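Local coordinates for protein choline dehydrogenase and related flavoproteins (Aspergillus oryzae, PDB 3Q9T) that acts as a formate oxidase of the glucose-methanol-choline oxidoreductase family and carries FAD in its 8-formyl form, at residues 62-67 with 83-88; 54-59 with 96-101. All coordinates share one frame; numbering follows the deposited sequence.

Interaction 1. Residues 62-67 with 83-88. With FAY ([(2R,3S,4R,5R)-5-(6-amino-9H-purin-9-yl)-3,4-dihydroxytetrahydrofuran-2-yl]methyl (2R,3S,4S)-5-(8-formyl-7-methyl-2,4-dioxo-3,4-dihydrobenzo[g]pteridin-10(2H)-yl)-2,3,4-trihydroxypentyl dihydrogen diphosphate), chain D.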
loop_
_atom_site.group_PDB
_atom_site.type_symbol
_atom_site.label_atom_id
_atom_site.label_comp_id
_atom_site.label_asym_id
_atom_site.label_seq_id
_atom_site.Cartn_x
_atom_site.Cartn_y
_atom_site.Cartn_z
ATOM N N LYS A 62 1.491 22.755 0.917
ATOM C CA LYS A 62 2.489 23.058 1.935
ATOM C C LYS A 62 1.887 23.039 3.346
ATOM O O LYS A 62 2.621 22.964 4.323
ATOM C CB LYS A 62 3.167 24.406 1.670
ATOM C CG LYS A 62 2.285 25.617 1.914
ATOM C CD LYS A 62 3.112 26.907 1.881
ATOM C CE LYS A 62 4.048 27.003 3.089
ATOM N NZ LYS A 62 4.476 28.412 3.383
ATOM N N TYR A 63 0.556 23.097 3.441
ATOM C CA TYR A 63 -0.116 23.127 4.742
ATOM C C TYR A 63 -0.503 21.729 5.240
ATOM O O TYR A 63 -1.272 21.586 6.187
ATOM C CB TYR A 63 -1.320 24.089 4.696
ATOM C CG TYR A 63 -0.913 25.405 4.070
ATOM C CD1 TYR A 63 -0.021 26.243 4.725
ATOM C CD2 TYR A 63 -1.358 25.774 2.799
ATOM C CE1 TYR A 63 0.395 27.415 4.157
ATOM C CE2 TYR A 63 -0.961 26.953 2.226
ATOM C CZ TYR A 63 -0.078 27.773 2.919
ATOM O OH TYR A 63 0.349 28.952 2.382
ATOM N N ASP A 64 0.064 20.703 4.609
ATOM C CA ASP A 64 -0.261 19.322 4.941
ATOM C C ASP A 64 0.985 18.525 5.344
ATOM O O ASP A 64 1.892 18.345 4.535
ATOM C CB ASP A 64 -0.940 18.654 3.736
ATOM C CG ASP A 64 -1.382 17.236 4.018
ATOM O OD1 ASP A 64 -1.107 16.731 5.132
ATOM O OD2 ASP A 64 -1.998 16.622 3.116
ATOM N N TRP A 65 1.002 18.021 6.577
ATOM C CA TRP A 65 2.042 17.101 7.027
ATOM C C TRP A 65 2.222 15.957 6.032
ATOM O O TRP A 65 3.328 15.492 5.815
ATOM C CB TRP A 65 1.736 16.544 8.421
ATOM C CG TRP A 65 1.872 17.564 9.524
ATOM C CD1 TRP A 65 0.872 18.337 10.070
ATOM C CD2 TRP A 65 3.077 17.929 10.209
ATOM N NE1 TRP A 65 1.385 19.150 11.054
ATOM C CE2 TRP A 65 2.735 18.929 11.154
ATOM C CE3 TRP A 65 4.411 17.508 10.117
ATOM C CZ2 TRP A 65 3.680 19.506 12.003
ATOM C CZ3 TRP A 65 5.349 18.080 10.963
ATOM C CH2 TRP A 65 4.978 19.067 11.894
ATOM N N ALA A 66 1.116 15.514 5.447
ATOM C CA ALA A 66 1.125 14.505 4.397
ATOM C C ALA A 66 1.844 13.235 4.842
ATOM O O ALA A 66 2.700 12.712 4.137
ATOM C CB ALA A 66 1.730 15.068 3.092
ATOM N N TYR A 67 1.482 12.745 6.019
ATOM C CA TYR A 67 2.047 11.508 6.542
ATOM C C TYR A 67 1.747 10.270 5.695
ATOM O O TYR A 67 0.639 10.100 5.159
ATOM C CB TYR A 67 1.505 11.236 7.945
ATOM C CG TYR A 67 1.801 12.305 8.963
ATOM C CD1 TYR A 67 3.108 12.607 9.321
ATOM C CD2 TYR A 67 0.768 12.994 9.602
ATOM C CE1 TYR A 67 3.386 13.584 10.271
ATOM C CE2 TYR A 67 1.035 13.967 10.544
ATOM C CZ TYR A 67 2.346 14.254 10.873
ATOM O OH TYR A 67 2.619 15.209 11.807
ATOM N N PRO A 83 -1.042 10.959 0.932
ATOM C CA PRO A 83 -0.912 11.558 2.259
ATOM C C PRO A 83 -2.046 11.209 3.210
ATOM O O PRO A 83 -3.193 11.181 2.812
ATOM C CB PRO A 83 -1.006 13.057 1.946
ATOM C CG PRO A 83 -2.020 13.106 0.824
ATOM C CD PRO A 83 -1.684 11.885 -0.026
ATOM N N ASN A 84 -1.720 10.959 4.468
ATOM C CA ASN A 84 -2.728 10.964 5.503
ATOM C C ASN A 84 -2.739 12.379 6.054
ATOM O O ASN A 84 -1.948 12.713 6.922
ATOM C CB ASN A 84 -2.384 9.974 6.602
ATOM C CG ASN A 84 -3.485 9.847 7.625
ATOM O OD1 ASN A 84 -3.296 9.261 8.702
ATOM N ND2 ASN A 84 -4.656 10.363 7.286
ATOM N N THR A 85 -3.628 13.202 5.516
ATOM C CA THR A 85 -3.602 14.649 5.690
ATOM C C THR A 85 -3.822 15.115 7.137
ATOM O O THR A 85 -4.704 14.617 7.836
ATOM C CB THR A 85 -4.655 15.283 4.744
ATOM O OG1 THR A 85 -4.231 15.126 3.375
ATOM C CG2 THR A 85 -4.909 16.747 5.067
ATOM N N ARG A 86 -3.000 16.071 7.565
ATOM C CA ARG A 86 -3.098 16.736 8.869
ATOM C C ARG A 86 -2.650 18.165 8.650
ATOM O O ARG A 86 -1.766 18.404 7.832
ATOM C CB ARG A 86 -2.135 16.104 9.879
ATOM C CG ARG A 86 -2.566 14.754 10.450
ATOM C CD ARG A 86 -3.757 14.911 11.358
ATOM N NE ARG A 86 -4.962 14.353 10.752
ATOM C CZ ARG A 86 -6.155 14.335 11.333
ATOM N NH1 ARG A 86 -6.315 14.866 12.537
ATOM N NH2 ARG A 86 -7.194 13.782 10.710
ATOM N N GLY A 87 -3.232 19.110 9.388
ATOM C CA GLY A 87 -2.905 20.514 9.212
ATOM C C GLY A 87 -1.529 20.904 9.759
ATOM O O GLY A 87 -1.184 20.592 10.896
ATOM N N LYS A 88 -0.748 21.584 8.933
ATOM C CA LYS A 88 0.549 22.117 9.320
ATOM C C LYS A 88 0.499 23.620 9.072
ATOM O O LYS A 88 0.751 24.096 7.951
ATOM C CB LYS A 88 1.669 21.458 8.504
ATOM C CG LYS A 88 3.046 21.670 9.059
ATOM C CD LYS A 88 4.096 20.964 8.223
ATOM C CE LYS A 88 5.475 21.511 8.543
ATOM N NZ LYS A 88 6.535 20.800 7.793
HETATM P P FAY D . -6.107 18.563 17.154
HETATM N N1 FAY D . -13.604 16.849 11.858
HETATM C C2 FAY D . -14.881 17.402 11.784
HETATM O O2 FAY D . -15.518 17.618 12.808
HETATM N N3 FAY D . -15.241 18.130 10.670
HETATM C C4 FAY D . -14.640 17.839 9.471
HETATM O O4 FAY D . -15.354 17.860 8.451
HETATM N N5 FAY D . -12.718 16.985 8.342
HETATM C C6 FAY D . -10.682 16.680 7.210
HETATM C C7 FAY D . -9.309 16.506 7.203
HETATM C C8 FAY D . -8.627 16.369 8.416
HETATM O O8 FAY D . -6.513 16.459 9.423
HETATM C C9 FAY D . -9.323 16.535 9.621
HETATM P PA FAY D . -4.331 19.488 15.155
HETATM C "C1'" FAY D . -10.747 16.559 12.192
HETATM C C10 FAY D . -12.829 16.749 10.727
HETATM N N10 FAY D . -11.445 16.582 10.830
HETATM N N1A FAY D . 6.485 20.777 16.130
HETATM O O1A FAY D . -3.715 18.784 13.992
HETATM C C1B FAY D . 1.324 21.190 15.256
HETATM O O1P FAY D . -6.025 19.822 17.984
HETATM C "C2'" FAY D . -10.470 17.984 12.723
HETATM O "O2'" FAY D . -9.961 18.727 11.674
HETATM C C2A FAY D . 5.720 21.928 16.121
HETATM O O2A FAY D . -5.483 20.374 14.791
HETATM C C2B FAY D . 0.593 20.968 13.943
HETATM O O2B FAY D . 1.134 21.717 12.870
HETATM O O2P FAY D . -6.159 17.329 18.037
HETATM C "C3'" FAY D . -9.607 18.250 14.001
HETATM O "O3'" FAY D . -8.730 19.372 13.927
HETATM N N3A FAY D . 4.359 21.866 15.868
HETATM C C3B FAY D . -0.800 21.443 14.294
HETATM O O3B FAY D . -0.840 22.843 14.173
HETATM O O3P FAY D . -4.782 18.420 16.248
HETATM C "C4'" FAY D . -8.792 17.080 14.493
HETATM O "O4'" FAY D . -9.695 15.980 14.555
HETATM C C4A FAY D . 3.774 20.664 15.635
HETATM C C4B FAY D . -0.927 21.125 15.764
HETATM O O4B FAY D . 0.380 20.857 16.242
HETATM C C4X FAY D . -13.422 17.135 9.510
HETATM C "C5'" FAY D . -8.153 17.391 15.868
HETATM O "O5'" FAY D . -7.343 18.557 16.078
HETATM C C5A FAY D . 4.527 19.492 15.649
HETATM C C5B FAY D . -1.850 19.945 15.997
HETATM O O5B FAY D . -3.174 20.398 15.848
HETATM C C5X FAY D . -11.391 16.622 8.406
HETATM C C6A FAY D . 5.898 19.546 15.893
HETATM N N6A FAY D . 6.639 18.432 15.809
HETATM N N7A FAY D . 3.695 18.461 15.395
HETATM C C7M FAY D . -8.628 16.280 5.874
HETATM C C8A FAY D . 2.442 18.935 15.231
HETATM C C8M FAY D . -7.162 16.577 8.407
HETATM C C9A FAY D . -10.714 16.612 9.638
HETATM N N9A FAY D . 2.479 20.291 15.370
#
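Lys88 lies across one face of the Trp65 indole, the side chains at about a right angle. CB of Lys88 sits over the five-membered ring, 3.6 Å from its centroid, as a CH-pi contact. With CG anti to the backbone N (chi1 -165°) and the rest of the chain extended, the methylenes pass over its face from the five- to the six-membered ring. CG is 3.5 Å from Trp65 CE2, CD lies near CD2, and CE passes close to CH2. NZ ends over the six-membered ring, 4.7 Å from its centroid, and makes a cation-pi contact. Tyr67 OH covers the opposite face of the indole and is hydrogen-bonded to Glu270. At the indole edge, the one N-H of NE1 is shared between Gly87 O and ribose O2B of the FAD (3.2 Å from NE1), both bonds weak.

Asp64 joins the two segments through its carboxylate. Its OD1 accepts from Ala66 N at 2.6 Å, closing an Asx turn, and from Arg86 N at 3.2 Å. The two donors come from opposite faces of the carboxylate. OD2 takes Thr85 OG1 at 2.7 Å from the syn side, but 35° out of the carboxylate plane, and also the backbone N of Asn60. Backbone bonds from Lys88 N to Tyr63 O and from Trp65 N to Arg86 O continue the pairing. Tyr67 and Asn84 form an antiparallel hydrogen-bonded pair.

Four donors thus grip the buried carboxylate, which probably stabilises its negative charge. The indole is fixed between lysine and tyrosine, with its N-H edge turned to the cofactor ribose.

Interaction 2. Residues 54-59 with 96-101. With FAY ([(2R,3S,4R,5R)-5-(6-amino-9H-purin-9-yl)-3,4-dihydroxytetrahydrofuran-2-yl]methyl (2R,3S,4S)-5-(8-formyl-7-methyl-2,4-dioxo-3,4-dihydrobenzo[g]pteridin-10(2H)-yl)-2,3,4-trihydroxypentyl dihydrogen diphosphate), chain D.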
loop_
_atom_site.group_PDB
_atom_site.type_symbol
_atom_site.label_atom_id
_atom_site.label_comp_id
_atom_site.label_asym_id
_atom_site.label_seq_id
_atom_site.Cartn_x
_atom_site.Cartn_y
_atom_site.Cartn_z
ATOM N N SER A 54 -12.027 25.334 -1.402
ATOM C CA SER A 54 -10.655 24.941 -1.705
ATOM C C SER A 54 -10.123 23.850 -0.771
ATOM O O SER A 54 -9.026 23.344 -0.991
ATOM C CB SER A 54 -9.716 26.147 -1.599
ATOM O OG SER A 54 -9.865 27.033 -2.686
ATOM N N ALA A 55 -10.882 23.504 0.268
ATOM C CA ALA A 55 -10.403 22.576 1.312
ATOM C C ALA A 55 -9.676 21.339 0.777
ATOM O O ALA A 55 -8.515 21.093 1.127
ATOM C CB ALA A 55 -11.541 22.164 2.233
ATOM N N MET A 56 -10.359 20.567 -0.065
ATOM C CA MET A 56 -9.774 19.351 -0.625
ATOM C C MET A 56 -8.447 19.597 -1.340
ATOM O O MET A 56 -7.542 18.767 -1.277
ATOM C CB MET A 56 -10.783 18.608 -1.513
ATOM C CG MET A 56 -11.956 18.123 -0.702
ATOM S SD MET A 56 -13.121 17.019 -1.512
ATOM C CE MET A 56 -14.075 18.209 -2.454
ATOM N N ASP A 57 -8.313 20.752 -1.977
ATOM C CA ASP A 57 -7.066 21.092 -2.641
ATOM C C ASP A 57 -5.907 21.258 -1.666
ATOM O O ASP A 57 -4.770 21.316 -2.100
ATOM C CB ASP A 57 -7.208 22.397 -3.433
ATOM C CG ASP A 57 -8.178 22.282 -4.598
ATOM O OD1 ASP A 57 -8.236 21.203 -5.229
ATOM O OD2 ASP A 57 -8.881 23.282 -4.882
ATOM N N LEU A 58 -6.184 21.374 -0.365
ATOM C CA LEU A 58 -5.115 21.517 0.636
ATOM C C LEU A 58 -4.353 20.212 0.917
ATOM O O LEU A 58 -3.290 20.236 1.545
ATOM C CB LEU A 58 -5.649 22.082 1.957
ATOM C CG LEU A 58 -6.170 23.518 1.936
ATOM C CD1 LEU A 58 -6.958 23.804 3.210
ATOM C CD2 LEU A 58 -5.049 24.530 1.739
ATOM N N ARG A 59 -4.897 19.083 0.468
ATOM C CA ARG A 59 -4.174 17.818 0.546
ATOM C C ARG A 59 -2.908 17.910 -0.303
ATOM O O ARG A 59 -2.935 18.419 -1.418
ATOM C CB ARG A 59 -5.039 16.644 0.067
ATOM C CG ARG A 59 -6.201 16.275 0.991
ATOM C CD ARG A 59 -6.654 14.803 0.779
ATOM N NE ARG A 59 -6.613 14.477 -0.633
ATOM C CZ ARG A 59 -6.103 13.370 -1.155
ATOM N NH1 ARG A 59 -5.595 12.414 -0.385
ATOM N NH2 ARG A 59 -6.113 13.223 -2.470
ATOM N N LEU A 96 -7.586 22.965 7.580
ATOM C CA LEU A 96 -7.768 22.274 6.302
ATOM C C LEU A 96 -8.892 21.232 6.280
ATOM O O LEU A 96 -9.010 20.481 5.309
ATOM C CB LEU A 96 -6.448 21.688 5.757
ATOM C CG LEU A 96 -5.528 20.792 6.590
ATOM C CD1 LEU A 96 -6.258 19.686 7.344
ATOM C CD2 LEU A 96 -4.386 20.209 5.731
ATOM N N ASN A 97 -9.718 21.207 7.328
ATOM C CA ASN A 97 -10.773 20.188 7.459
ATOM C C ASN A 97 -12.033 20.505 6.656
ATOM O O ASN A 97 -12.082 21.528 5.964
ATOM C CB ASN A 97 -11.071 19.846 8.938
ATOM C CG ASN A 97 -11.932 20.910 9.650
ATOM O OD1 ASN A 97 -12.514 21.794 9.020
ATOM N ND2 ASN A 97 -12.023 20.801 10.974
ATOM N N TYR A 98 -13.033 19.616 6.705
ATOM C CA TYR A 98 -14.236 19.791 5.876
ATOM C C TYR A 98 -15.479 20.262 6.664
ATOM O O TYR A 98 -16.632 19.942 6.333
ATOM C CB TYR A 98 -14.490 18.548 4.992
ATOM C CG TYR A 98 -13.225 18.139 4.263
ATOM C CD1 TYR A 98 -12.855 16.802 4.158
ATOM C CD2 TYR A 98 -12.373 19.106 3.717
ATOM C CE1 TYR A 98 -11.676 16.433 3.522
ATOM C CE2 TYR A 98 -11.189 18.750 3.082
ATOM C CZ TYR A 98 -10.846 17.407 2.991
ATOM O OH TYR A 98 -9.670 17.031 2.379
ATOM N N PHE A 99 -15.202 21.010 7.728
ATOM C CA PHE A 99 -16.136 21.985 8.296
ATOM C C PHE A 99 -17.257 21.461 9.178
ATOM O O PHE A 99 -17.717 22.186 10.061
ATOM C CB PHE A 99 -16.735 22.854 7.185
ATOM C CG PHE A 99 -15.729 23.374 6.236
ATOM C CD1 PHE A 99 -14.856 24.396 6.620
ATOM C CD2 PHE A 99 -15.636 22.860 4.957
ATOM C CE1 PHE A 99 -13.910 24.902 5.729
ATOM C CE2 PHE A 99 -14.681 23.354 4.064
ATOM C CZ PHE A 99 -13.812 24.374 4.465
ATOM N N THR A 100 -17.711 20.235 8.934
ATOM C CA THR A 100 -18.860 19.704 9.657
ATOM C C THR A 100 -18.699 19.825 11.169
ATOM O O THR A 100 -17.625 19.584 11.725
ATOM C CB THR A 100 -19.189 18.256 9.297
ATOM O OG1 THR A 100 -19.006 18.046 7.889
ATOM C CG2 THR A 100 -20.642 17.962 9.653
ATOM N N TRP A 101 -19.782 20.232 11.819
ATOM C CA TRP A 101 -19.779 20.508 13.246
ATOM C C TRP A 101 -20.902 19.720 13.867
ATOM O O TRP A 101 -22.075 20.079 13.718
ATOM C CB TRP A 101 -19.991 21.992 13.483
ATOM C CG TRP A 101 -19.998 22.415 14.926
ATOM C CD1 TRP A 101 -21.083 22.510 15.742
ATOM C CD2 TRP A 101 -18.869 22.850 15.706
ATOM N NE1 TRP A 101 -20.705 22.967 16.983
ATOM C CE2 TRP A 101 -19.352 23.184 16.988
ATOM C CE3 TRP A 101 -17.499 22.978 15.445
ATOM C CZ2 TRP A 101 -18.518 23.635 18.007
ATOM C CZ3 TRP A 101 -16.671 23.426 16.455
ATOM C CH2 TRP A 101 -17.181 23.751 17.724
HETATM P P FAY D . -6.107 18.563 17.154
HETATM N N1 FAY D . -13.604 16.849 11.858
HETATM C C2 FAY D . -14.881 17.402 11.784
HETATM O O2 FAY D . -15.518 17.618 12.808
HETATM N N3 FAY D . -15.241 18.130 10.670
HETATM C C4 FAY D . -14.640 17.839 9.471
HETATM O O4 FAY D . -15.354 17.860 8.451
HETATM N N5 FAY D . -12.718 16.985 8.342
HETATM C C6 FAY D . -10.682 16.680 7.210
HETATM C C7 FAY D . -9.309 16.506 7.203
HETATM C C8 FAY D . -8.627 16.369 8.416
HETATM O O8 FAY D . -6.513 16.459 9.423
HETATM C C9 FAY D . -9.323 16.535 9.621
HETATM P PA FAY D . -4.331 19.488 15.155
HETATM C "C1'" FAY D . -10.747 16.559 12.192
HETATM C C10 FAY D . -12.829 16.749 10.727
HETATM N N10 FAY D . -11.445 16.582 10.830
HETATM N N1A FAY D . 6.485 20.777 16.130
HETATM O O1A FAY D . -3.715 18.784 13.992
HETATM C C1B FAY D . 1.324 21.190 15.256
HETATM O O1P FAY D . -6.025 19.822 17.984
HETATM C "C2'" FAY D . -10.470 17.984 12.723
HETATM O "O2'" FAY D . -9.961 18.727 11.674
HETATM C C2A FAY D . 5.720 21.928 16.121
HETATM O O2A FAY D . -5.483 20.374 14.791
HETATM C C2B FAY D . 0.593 20.968 13.943
HETATM O O2B FAY D . 1.134 21.717 12.870
HETATM O O2P FAY D . -6.159 17.329 18.037
HETATM C "C3'" FAY D . -9.607 18.250 14.001
HETATM O "O3'" FAY D . -8.730 19.372 13.927
HETATM N N3A FAY D . 4.359 21.866 15.868
HETATM C C3B FAY D . -0.800 21.443 14.294
HETATM O O3B FAY D . -0.840 22.843 14.173
HETATM O O3P FAY D . -4.782 18.420 16.248
HETATM C "C4'" FAY D . -8.792 17.080 14.493
HETATM O "O4'" FAY D . -9.695 15.980 14.555
HETATM C C4A FAY D . 3.774 20.664 15.635
HETATM C C4B FAY D . -0.927 21.125 15.764
HETATM O O4B FAY D . 0.380 20.857 16.242
HETATM C C4X FAY D . -13.422 17.135 9.510
HETATM C "C5'" FAY D . -8.153 17.391 15.868
HETATM O "O5'" FAY D . -7.343 18.557 16.078
HETATM C C5A FAY D . 4.527 19.492 15.649
HETATM C C5B FAY D . -1.850 19.945 15.997
HETATM O O5B FAY D . -3.174 20.398 15.848
HETATM C C5X FAY D . -11.391 16.622 8.406
HETATM C C6A FAY D . 5.898 19.546 15.893
HETATM N N6A FAY D . 6.639 18.432 15.809
HETATM N N7A FAY D . 3.695 18.461 15.395
HETATM C C7M FAY D . -8.628 16.280 5.874
HETATM C C8A FAY D . 2.442 18.935 15.231
HETATM C C8M FAY D . -7.162 16.577 8.407
HETATM C C9A FAY D . -10.714 16.612 9.638
HETATM N N9A FAY D . 2.479 20.291 15.370
HETATM O O HOH W 1 -7.842 19.056 3.024
#
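Residues 54-58 belong to a 3-10 segment that begins earlier in the chain, and 96-101 runs past it as a loop that ends in a weakly bonded strand. The backbones come nearest at Ala55 and Leu96, with CA atoms 5.7 Å apart. No direct hydrogen bond joins the segments. The loop contains an Asx turn, in which Asn97 OD1 accepts from Phe99 N, and it belongs to the flavin pocket of this GMC-family fold. A water bridges the two segments. It donates to Ala55 O and to Leu96 O, and it accepts from Tyr98 OH at 2.8 Å.

Ala55 CB points into the loop. It meets the Tyr98 ring at its edge, 3.5 Å from CD2, and also touches CE2 of Phe99. Met56 SD stands above one face of the Tyr98 ring, 5.3 Å from the centroid, a rather distant Met-aromatic contact. Flavin C6 lies over the other face, offset toward the rim, so the phenol is held between sulfur and cofactor.

Asn97 turns away from the 3-10 segment to the cofactor. Its ND2 donates to the ribityl hydroxyl O2' at 3.0 Å and also bonds to Gln555. Thr100 O receives the flavin N3 proton, again at 3.0 Å.

Leu58 and Leu96 pack tightly, with Leu58 CD1 only 3.4 Å from Leu96 CB. CD1 of Leu96 reaches the modified flavin, 3.4 Å from C8M, the formyl carbon.

In the fold
From the N terminus, the chain passes helix 47-50, then the 3-10 segment that ends at 58, and soon after the loop 62-67. It next forms strands 67-74 and 77-81 and returns through 83-88, where interaction 1 closes the inner loop. Interaction 2 closes the wider one at 96-101, so the first contact nests within the second. The two also touch: Thr85 packs on Arg59 and Leu96, and the Leu96 side chain reaches Tyr63 O. Both border the FAD, interaction 1 from the adenosine part to the formyl group, interaction 2 along the isoalloxazine. At the end of 96-101, strand 100-101 pairs with strand 195-204, which carries the connection into the large mixed sheet.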